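Local coordinates for protein glycerophosphoryl diester phosphodiesterase (Parabacteroides distasonis, PDB 3MZ2) that probably hydrolyses glycerophosphodiesters, the deacylated products of phospholipids, to an alcohol and glycerol 3-phosphate, at residues D18-I21 with S22-Y26; A191-D194 with Y195-N198; G199-W202 with S203-M206; E219-D222 with M223-R227. All coordinates share one frame; numbering follows the deposited sequence. Where two conformers were deposited one is given.

Interaction 1 (D18-I21 with S22-Y26); sequences DDLI and SFYQY
The ring of Y24 is bordered by L20 and F23: L20 CD1 lies 3.7 Å from Y24 CE2, and F23 CD2 sits over the centre of one face, 3.6 Å above the ring plane. F23 in turn has Y24 CD2 at its own edge, in plane. This aromatic cluster forms at the end of helix 17-23, a short helix laid across the N-terminal end of the TIM barrel. L20 touches I134 and M181 in loops that lead into barrel strands, while F23 and Y24 both rest on L33 of strand 33-36, so leucine and the aromatic rings suit this inner side of the helix. On the solvent side D19 turns its carboxylate back along the chain, where OD2 takes the backbone N-H of S15. L20 and Y24, one turn apart, run side by side and point the same way; with CG of Y24 opposite its carbonyl carbon (chi1 -79°), the phenol ring leans back along the helix to the leucine methyl. The backbone beneath keeps helical bonding to the last turn, from S22 N to D18 O and from F23 N to D19 O (2.8 Å). Y24 is the first residue beyond helical geometry, and the change is recorded in its N-H: it bonds L20 O at 3.2 Å, and is shared weakly with I21 O, 3.1 Å from Y24 N at a bent 121°.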
# COMPACT_ATOMS: atom_id res chain seq x y z
N ASP A 18 -29.43 -5.41 -0.08
CA ASP A 18 -30.10 -5.74 1.19
C ASP A 18 -29.77 -7.17 1.68
O ASP A 18 -29.57 -7.39 2.89
CB ASP A 18 -31.63 -5.57 1.08
CG ASP A 18 -32.04 -4.11 0.95
OD1 ASP A 18 -31.21 -3.23 1.29
OD2 ASP A 18 -33.18 -3.87 0.51
N ASP A 19 -29.68 -8.12 0.76
CA ASP A 19 -29.32 -9.49 1.15
C ASP A 19 -27.87 -9.54 1.66
O ASP A 19 -27.56 -10.27 2.59
CB ASP A 19 -29.42 -10.46 -0.03
CG ASP A 19 -30.83 -10.90 -0.33
OD1 ASP A 19 -31.79 -10.60 0.44
OD2 ASP A 19 -30.94 -11.60 -1.38
N LEU A 20 -27.00 -8.72 1.07
CA LEU A 20 -25.60 -8.73 1.44
C LEU A 20 -25.47 -8.13 2.83
O LEU A 20 -24.76 -8.66 3.66
CB LEU A 20 -24.73 -7.98 0.41
CG LEU A 20 -23.22 -7.92 0.70
CD1 LEU A 20 -22.56 -9.27 0.78
CD2 LEU A 20 -22.55 -7.01 -0.38
N ILE A 21 -26.17 -7.04 3.09
CA ILE A 21 -26.16 -6.42 4.44
C ILE A 21 -26.70 -7.41 5.46
O ILE A 21 -26.11 -7.64 6.50
CB ILE A 21 -26.99 -5.10 4.44
CG1 ILE A 21 -26.28 -4.01 3.66
CG2 ILE A 21 -27.36 -4.62 5.88
CD1 ILE A 21 -27.18 -2.83 3.27
N SER A 22 -27.80 -8.08 5.11
CA SER A 22 -28.36 -9.08 6.01
C SER A 22 -27.38 -10.20 6.32
O SER A 22 -27.23 -10.61 7.50
CB SER A 22 -29.60 -9.69 5.39
OG SER A 22 -30.29 -10.47 6.35
N PHE A 23 -26.74 -10.70 5.27
CA PHE A 23 -25.77 -11.79 5.38
C PHE A 23 -24.71 -11.44 6.44
O PHE A 23 -24.37 -12.26 7.28
CB PHE A 23 -25.11 -12.07 4.00
CG PHE A 23 -24.08 -13.20 3.98
CD1 PHE A 23 -24.47 -14.53 4.07
CD2 PHE A 23 -22.73 -12.92 3.91
CE1 PHE A 23 -23.53 -15.56 4.02
CE2 PHE A 23 -21.79 -13.94 3.90
CZ PHE A 23 -22.20 -15.25 3.94
N TYR A 24 -24.27 -10.19 6.41
CA TYR A 24 -23.22 -9.71 7.30
C TYR A 24 -23.73 -9.03 8.60
O TYR A 24 -22.91 -8.50 9.35
CB TYR A 24 -22.24 -8.76 6.56
CG TYR A 24 -21.25 -9.56 5.73
CD1 TYR A 24 -20.39 -10.46 6.33
CD2 TYR A 24 -21.18 -9.40 4.34
CE1 TYR A 24 -19.51 -11.22 5.61
CE2 TYR A 24 -20.30 -10.14 3.62
CZ TYR A 24 -19.42 -11.03 4.24
OH TYR A 24 -18.55 -11.82 3.48
N GLN A 25 -25.04 -9.06 8.86
CA GLN A 25 -25.56 -8.58 10.15
C GLN A 25 -25.30 -9.66 11.19
O GLN A 25 -25.84 -10.80 11.10
CB GLN A 25 -27.06 -8.23 10.10
CG GLN A 25 -27.65 -7.70 11.43
CD GLN A 25 -27.12 -6.31 11.84
OE1 GLN A 25 -26.33 -5.69 11.12
NE2 GLN A 25 -27.57 -5.82 13.00
N TYR A 26 -24.51 -9.31 12.18
CA TYR A 26 -24.24 -10.23 13.29
C TYR A 26 -25.54 -10.72 13.90
O TYR A 26 -26.50 -9.97 14.12
CB TYR A 26 -23.31 -9.61 14.35
CG TYR A 26 -23.09 -10.53 15.53
CD1 TYR A 26 -22.15 -11.56 15.46
CD2 TYR A 26 -23.85 -10.41 16.68
CE1 TYR A 26 -21.97 -12.43 16.51
CE2 TYR A 26 -23.65 -11.26 17.74
CZ TYR A 26 -22.71 -12.26 17.66
OH TYR A 26 -22.51 -13.14 18.71

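Interaction 2 (A191-D194 with Y195-N198); sequences AVQD and YEDN
D194, Y195 and Q193 carry most of the last two turns of helix 189-197, and each is engaged differently. D194 works through its backbone: its carbonyl oxygen accepts twice from N198, with N198 N at 3.0 Å from D194 O and N198 ND2 at 3.1 Å, the two donors arriving from opposite faces of the carbonyl plane. The side-chain amide is set 35° above that plane, so it does not use a lone pair direction. Its other end is tied as well, N198 OD1 accepting from R171 NE, and D194 OD2 takes the backbone N-H of G167. A leucine in place of N198 would probably leave D194 O with the backbone donor alone and R171 without this acceptor. Y195 is the buried member. Its ring swings back over the preceding turn, chi1 -65° placing CG opposite the carbonyl carbon, which brings CD2 to 3.1 Å from A191 O while the hydroxyl reaches F185 O. Q193 faces solvent. Its chain bends at chi2, and NE2 donates almost straight to D197 OD1 (2.9 Å, 165°), meeting that oxygen from above the carboxylate plane. The carboxylate acceptor marks that end of the amide as nitrogen. Two waters then link both ends of the amide to E196 OE1, while E196 OE2 takes W202 NE1 and the guanidinium of R227. A tyrosine inward and polar residues outward suit an amphipathic helix, here the helix of a beta-alpha-beta crossover between strands 182-185 and 205-210 of the TIM barrel.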
# COMPACT_ATOMS: atom_id res chain seq x y z
N ALA A 191 -10.11 2.66 16.24
CA ALA A 191 -10.59 2.34 14.88
C ALA A 191 -12.13 2.33 14.87
O ALA A 191 -12.72 2.88 13.97
CB ALA A 191 -10.02 1.03 14.31
N VAL A 192 -12.76 1.82 15.92
CA VAL A 192 -14.23 1.80 15.98
C VAL A 192 -14.74 3.25 15.88
O VAL A 192 -15.66 3.52 15.10
CB VAL A 192 -14.75 1.15 17.26
CG1 VAL A 192 -16.31 1.31 17.40
CG2 VAL A 192 -14.29 -0.36 17.33
N GLN A 193 -14.11 4.15 16.66
CA GLN A 193 -14.51 5.54 16.71
C GLN A 193 -14.31 6.23 15.36
O GLN A 193 -15.13 7.06 14.95
CB GLN A 193 -13.76 6.33 17.81
CG GLN A 193 -14.29 7.78 18.05
CD GLN A 193 -15.66 7.82 18.69
OE1 GLN A 193 -15.91 7.16 19.71
NE2 GLN A 193 -16.56 8.61 18.12
N ASP A 194 -13.19 5.93 14.73
CA ASP A 194 -12.84 6.45 13.38
C ASP A 194 -13.98 6.23 12.37
O ASP A 194 -14.39 7.15 11.64
CB ASP A 194 -11.56 5.75 12.88
CG ASP A 194 -11.08 6.27 11.55
OD1 ASP A 194 -11.33 7.45 11.24
OD2 ASP A 194 -10.42 5.49 10.83
N TYR A 195 -14.48 4.99 12.26
CA TYR A 195 -15.56 4.77 11.30
C TYR A 195 -16.80 5.54 11.66
O TYR A 195 -17.50 6.05 10.78
CB TYR A 195 -15.89 3.28 11.09
CG TYR A 195 -14.72 2.59 10.47
CD1 TYR A 195 -14.50 2.65 9.11
CD2 TYR A 195 -13.81 1.93 11.28
CE1 TYR A 195 -13.40 2.05 8.54
CE2 TYR A 195 -12.67 1.33 10.73
CZ TYR A 195 -12.47 1.39 9.35
OH TYR A 195 -11.38 0.81 8.74
N GLU A 196 -17.10 5.64 12.96
CA GLU A 196 -18.26 6.37 13.41
C GLU A 196 -18.10 7.85 13.09
O GLU A 196 -19.02 8.47 12.58
CB GLU A 196 -18.55 6.17 14.90
CG GLU A 196 -18.93 4.76 15.13
CD GLU A 196 -19.20 4.39 16.58
OE1 GLU A 196 -18.77 5.13 17.49
OE2 GLU A 196 -19.85 3.33 16.78
N ASP A 197 -16.92 8.39 13.33
CA ASP A 197 -16.66 9.80 13.07
C ASP A 197 -16.76 10.13 11.58
O ASP A 197 -17.10 11.28 11.21
CB ASP A 197 -15.29 10.19 13.59
CG ASP A 197 -15.25 10.32 15.12
OD1 ASP A 197 -16.33 10.27 15.75
OD2 ASP A 197 -14.16 10.45 15.68
N ASN A 198 -16.48 9.14 10.73
CA ASN A 198 -16.60 9.30 9.28
C ASN A 198 -17.97 8.91 8.73
O ASN A 198 -18.17 8.87 7.53
CB ASN A 198 -15.49 8.52 8.55
CG ASN A 198 -14.19 9.30 8.52
OD1 ASN A 198 -14.05 10.21 7.73
ND2 ASN A 198 -13.29 9.02 9.46
O HOH W 1 -19.46 7.90 17.87
O HOH W 2 -16.83 4.30 19.79

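Interaction 3 (G199-W202 with S203-M206); sequences GIPW and SHIM
The shortest sound polar bond here runs from H204 N to P201 O, 2.9 Å long, and the next N-H repeats it, I205 N reaching W202 O at 3.0 Å. Both donors stand well above the plane of the carbonyl they meet, 57° out of it for P201 O, as happens when bonds close over three residues. The result is a tight 3-10 turn at W202 and S203 that swings the chain into strand 205-210. Just before it, G199, with positive phi, is the C-prime residue of a Schellman motif that ends helix 189-197. Proline suits the start of such a turn: its ring fixes phi, it has no N-H to satisfy, and its CB touches the imidazole of H204, 3.9 Å from CD2. That imidazole is held through ND1, hydrogen-bonded to F180 O. I205 is the apolar centre. Its CG1 lies opposite the carbonyl carbon and the chain runs on extended (chi2 179°), sending CD1 between two neighbours: I200 CG2 at 3.6 Å and W202 CE3 at 3.7 Å. A serine here is likely to open a gap between I200 and W202, leaving the benzo side of the indole without this aliphatic neighbour. As it stands, that side packs on aliphatic carbon while NE1 bonds E196 OE2. The N-H groups of H204 and I205 are thus satisfied inside the turn and the two ring nitrogens by F180 and E196, with hydrocarbon packed between them.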
# COMPACT_ATOMS: atom_id res chain seq x y z
N GLY A 199 -18.89 8.62 9.64
CA GLY A 199 -20.28 8.34 9.26
C GLY A 199 -20.51 7.12 8.41
O GLY A 199 -21.49 7.12 7.62
N ILE A 200 -19.69 6.07 8.55
CA ILE A 200 -19.89 4.85 7.78
C ILE A 200 -20.90 3.97 8.51
O ILE A 200 -20.64 3.56 9.64
CB ILE A 200 -18.61 4.04 7.59
CG1 ILE A 200 -17.48 4.97 7.15
CG2 ILE A 200 -18.84 2.90 6.56
CD1 ILE A 200 -17.73 5.67 5.83
N PRO A 201 -22.03 3.64 7.87
CA PRO A 201 -22.98 2.77 8.57
C PRO A 201 -22.40 1.42 8.92
O PRO A 201 -21.78 0.80 8.09
CB PRO A 201 -24.13 2.60 7.56
CG PRO A 201 -23.92 3.68 6.54
CD PRO A 201 -22.49 3.99 6.51
N TRP A 202 -22.59 0.96 10.16
CA TRP A 202 -22.06 -0.32 10.56
C TRP A 202 -22.73 -1.45 9.73
O TRP A 202 -22.12 -2.50 9.54
CB TRP A 202 -22.24 -0.54 12.08
CG TRP A 202 -21.32 0.27 12.94
CD1 TRP A 202 -21.67 1.19 13.90
CD2 TRP A 202 -19.90 0.19 12.97
NE1 TRP A 202 -20.55 1.72 14.48
CE2 TRP A 202 -19.45 1.11 13.95
CE3 TRP A 202 -18.96 -0.56 12.25
CZ2 TRP A 202 -18.08 1.31 14.22
CZ3 TRP A 202 -17.59 -0.40 12.52
CH2 TRP A 202 -17.17 0.55 13.50
N SER A 203 -23.95 -1.21 9.26
CA SER A 203 -24.61 -2.17 8.40
C SER A 203 -23.84 -2.41 7.11
O SER A 203 -24.06 -3.42 6.44
CB SER A 203 -26.02 -1.72 8.07
OG SER A 203 -26.06 -0.47 7.41
N HIS A 204 -23.00 -1.46 6.72
CA HIS A 204 -22.16 -1.64 5.52
C HIS A 204 -20.71 -2.12 5.79
O HIS A 204 -19.87 -2.08 4.87
CB HIS A 204 -22.15 -0.32 4.76
CG HIS A 204 -23.45 -0.05 4.09
ND1 HIS A 204 -23.61 0.02 2.73
CD2 HIS A 204 -24.69 0.12 4.62
CE1 HIS A 204 -24.88 0.24 2.44
NE2 HIS A 204 -25.55 0.34 3.57
N ILE A 205 -20.48 -2.60 7.01
CA ILE A 205 -19.18 -3.03 7.47
C ILE A 205 -19.16 -4.50 7.95
O ILE A 205 -20.04 -4.95 8.69
CB ILE A 205 -18.65 -2.11 8.55
CG1 ILE A 205 -18.34 -0.76 7.90
CG2 ILE A 205 -17.39 -2.70 9.20
CD1 ILE A 205 -17.83 0.27 8.88
N MSE A 206 -18.15 -5.22 7.44
CA MSE A 206 -17.64 -6.45 8.07
C MSE A 206 -16.23 -6.09 8.51
O MSE A 206 -15.54 -5.39 7.77
CB MSE A 206 -17.66 -7.62 7.07
CG MSE A 206 -17.14 -8.95 7.63
SE MSE A 206 -15.17 -9.10 7.34
CE MSE A 206 -15.34 -9.59 5.45

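Interaction 4 (E219-D222 with M223-R227); sequences EVID and MLHER. With SO4 (sulfate ion), chain D.
Four backbone hydrogen bonds bind E219-D222 to M223-R227, running from M223, L224, H225 and E226 N to the carbonyls four residues earlier, the shortest being H225 N to I221 O at 2.8 Å. Apolar contacts follow the same spacing. V220 CG1 meets L224 CD1 at 3.6 Å, the two side chains lying alongside and pointing the same way into the core, where L224 touches A207 and V209 of strand 205-210. A CH-pi contact joins the next pair: I221 CG2 stands 3.7 Å from the centroid of the H225 ring, over its face. With CG2 opposite its own backbone N, the isoleucine presents that methyl along the helix to the imidazole. The ring is fixed by polar bonds too: NE2 is hydrogen-bonded to D261 OD2 and a water, in plane at the edge, spans ND1 and D222 OD1. Charge gathers at the helix end on R227. NH1 curls back to M223 O (3.0 Å), which also accepts R227 N from the opposite face of its carbonyl plane. The outer edge of the guanidinium grips a sulfate, probably from the crystallisation liquor, through two nearly straight bonds, NH1 to O2 and NH2 to O4 (2.7 Å); NE is salt-bridged to E196. Arginine suits this place because it can satisfy the M223 carbonyl and pair with the E196 carboxylate at once, closing the helix of a TIM-barrel beta-alpha-beta unit before strand 231-234.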
# COMPACT_ATOMS: atom_id res chain seq x y z
N GLU A 219 -12.29 -7.45 23.27
CA GLU A 219 -13.07 -6.30 23.66
C GLU A 219 -13.59 -5.60 22.40
O GLU A 219 -14.75 -5.23 22.35
CB GLU A 219 -12.21 -5.37 24.51
CG GLU A 219 -12.95 -4.27 25.27
CD GLU A 219 -13.41 -3.14 24.36
OE1 GLU A 219 -12.63 -2.73 23.45
OE2 GLU A 219 -14.54 -2.65 24.60
N VAL A 220 -12.74 -5.42 21.40
CA VAL A 220 -13.19 -4.83 20.12
C VAL A 220 -14.27 -5.68 19.48
O VAL A 220 -15.27 -5.16 18.98
CB VAL A 220 -12.00 -4.58 19.19
CG1 VAL A 220 -12.46 -4.11 17.80
CG2 VAL A 220 -11.02 -3.56 19.83
N ILE A 221 -14.10 -7.01 19.52
CA ILE A 221 -15.10 -7.90 18.93
C ILE A 221 -16.44 -7.76 19.62
O ILE A 221 -17.48 -7.73 18.94
CB ILE A 221 -14.61 -9.38 18.96
CG1 ILE A 221 -13.44 -9.60 18.00
CG2 ILE A 221 -15.74 -10.30 18.66
CD1 ILE A 221 -12.67 -10.89 18.30
N ASP A 222 -16.43 -7.66 20.96
CA ASP A 222 -17.67 -7.43 21.74
C ASP A 222 -18.34 -6.10 21.35
O ASP A 222 -19.56 -6.07 21.11
CB ASP A 222 -17.36 -7.47 23.23
CG ASP A 222 -17.17 -8.89 23.78
OD1 ASP A 222 -17.53 -9.87 23.09
OD2 ASP A 222 -16.68 -8.99 24.94
N MSE A 223 -17.55 -5.04 21.21
CA MSE A 223 -18.06 -3.73 20.76
C MSE A 223 -18.70 -3.82 19.38
O MSE A 223 -19.76 -3.25 19.13
CB MSE A 223 -16.93 -2.70 20.68
CG MSE A 223 -16.41 -2.28 22.02
SE MSE A 223 -14.88 -1.10 21.83
CE MSE A 223 -15.77 0.46 21.11
N LEU A 224 -18.03 -4.54 18.50
CA LEU A 224 -18.47 -4.68 17.12
C LEU A 224 -19.72 -5.57 17.02
O LEU A 224 -20.66 -5.27 16.31
CB LEU A 224 -17.33 -5.19 16.23
CG LEU A 224 -16.24 -4.14 15.95
CD1 LEU A 224 -15.03 -4.81 15.31
CD2 LEU A 224 -16.81 -2.97 15.11
N HIS A 225 -19.74 -6.66 17.78
CA HIS A 225 -20.96 -7.47 17.84
C HIS A 225 -22.17 -6.66 18.31
O HIS A 225 -23.26 -6.84 17.75
CB HIS A 225 -20.78 -8.72 18.75
CG HIS A 225 -19.97 -9.81 18.12
ND1 HIS A 225 -19.49 -10.91 18.82
CD2 HIS A 225 -19.54 -9.94 16.86
CE1 HIS A 225 -18.81 -11.68 17.97
NE2 HIS A 225 -18.85 -11.12 16.77
N GLU A 226 -21.98 -5.74 19.28
CA GLU A 226 -23.06 -4.86 19.81
C GLU A 226 -23.62 -3.99 18.70
O GLU A 226 -24.79 -3.64 18.69
CB GLU A 226 -22.53 -3.96 20.94
CG GLU A 226 -22.31 -4.67 22.27
CD GLU A 226 -21.61 -3.78 23.32
OE1 GLU A 226 -20.90 -2.81 22.94
OE2 GLU A 226 -21.77 -4.05 24.54
N ARG A 227 -22.74 -3.61 17.78
CA ARG A 227 -23.08 -2.79 16.61
C ARG A 227 -23.55 -3.60 15.40
O ARG A 227 -23.76 -3.03 14.32
CB ARG A 227 -21.89 -1.93 16.22
CG ARG A 227 -21.54 -0.87 17.25
CD ARG A 227 -20.03 -0.48 17.16
NE ARG A 227 -19.75 0.71 17.94
CZ ARG A 227 -19.62 0.74 19.26
NH1 ARG A 227 -19.76 -0.36 20.00
NH2 ARG A 227 -19.39 1.89 19.88
S SO4 D . -18.92 0.81 23.59
O1 SO4 D . -17.55 0.69 24.11
O2 SO4 D . -19.40 -0.46 23.03
O3 SO4 D . -19.79 1.18 24.71
O4 SO4 D . -18.93 1.86 22.57
O HOH W 3 -19.52 -10.81 21.59

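In the fold
Interactions 2, 3 and 4 lie consecutively round one side of the barrel wall, whereas interaction 1 belongs to the helix across its N-terminal end. W202 of interaction 3 is the shared wedge: its NE1 and the guanidinium of R227 both meet E196 OE2, and its ring packs on V192 and L224, joining helices 189-197 and 215-226. Interaction 1 reaches 3 and 4 through I21 on H204, Y24 on M206, and Y26 stacked on H225. Interactions 1 and 3 lie deeper, centred about 16 and 17 Å from the chain's centre, and are mainly apolar packing; 2 and 4, about 22 and 21 Å out, each bury one side and turn carboxylates, waters and, in 4, a sulfate to solvent.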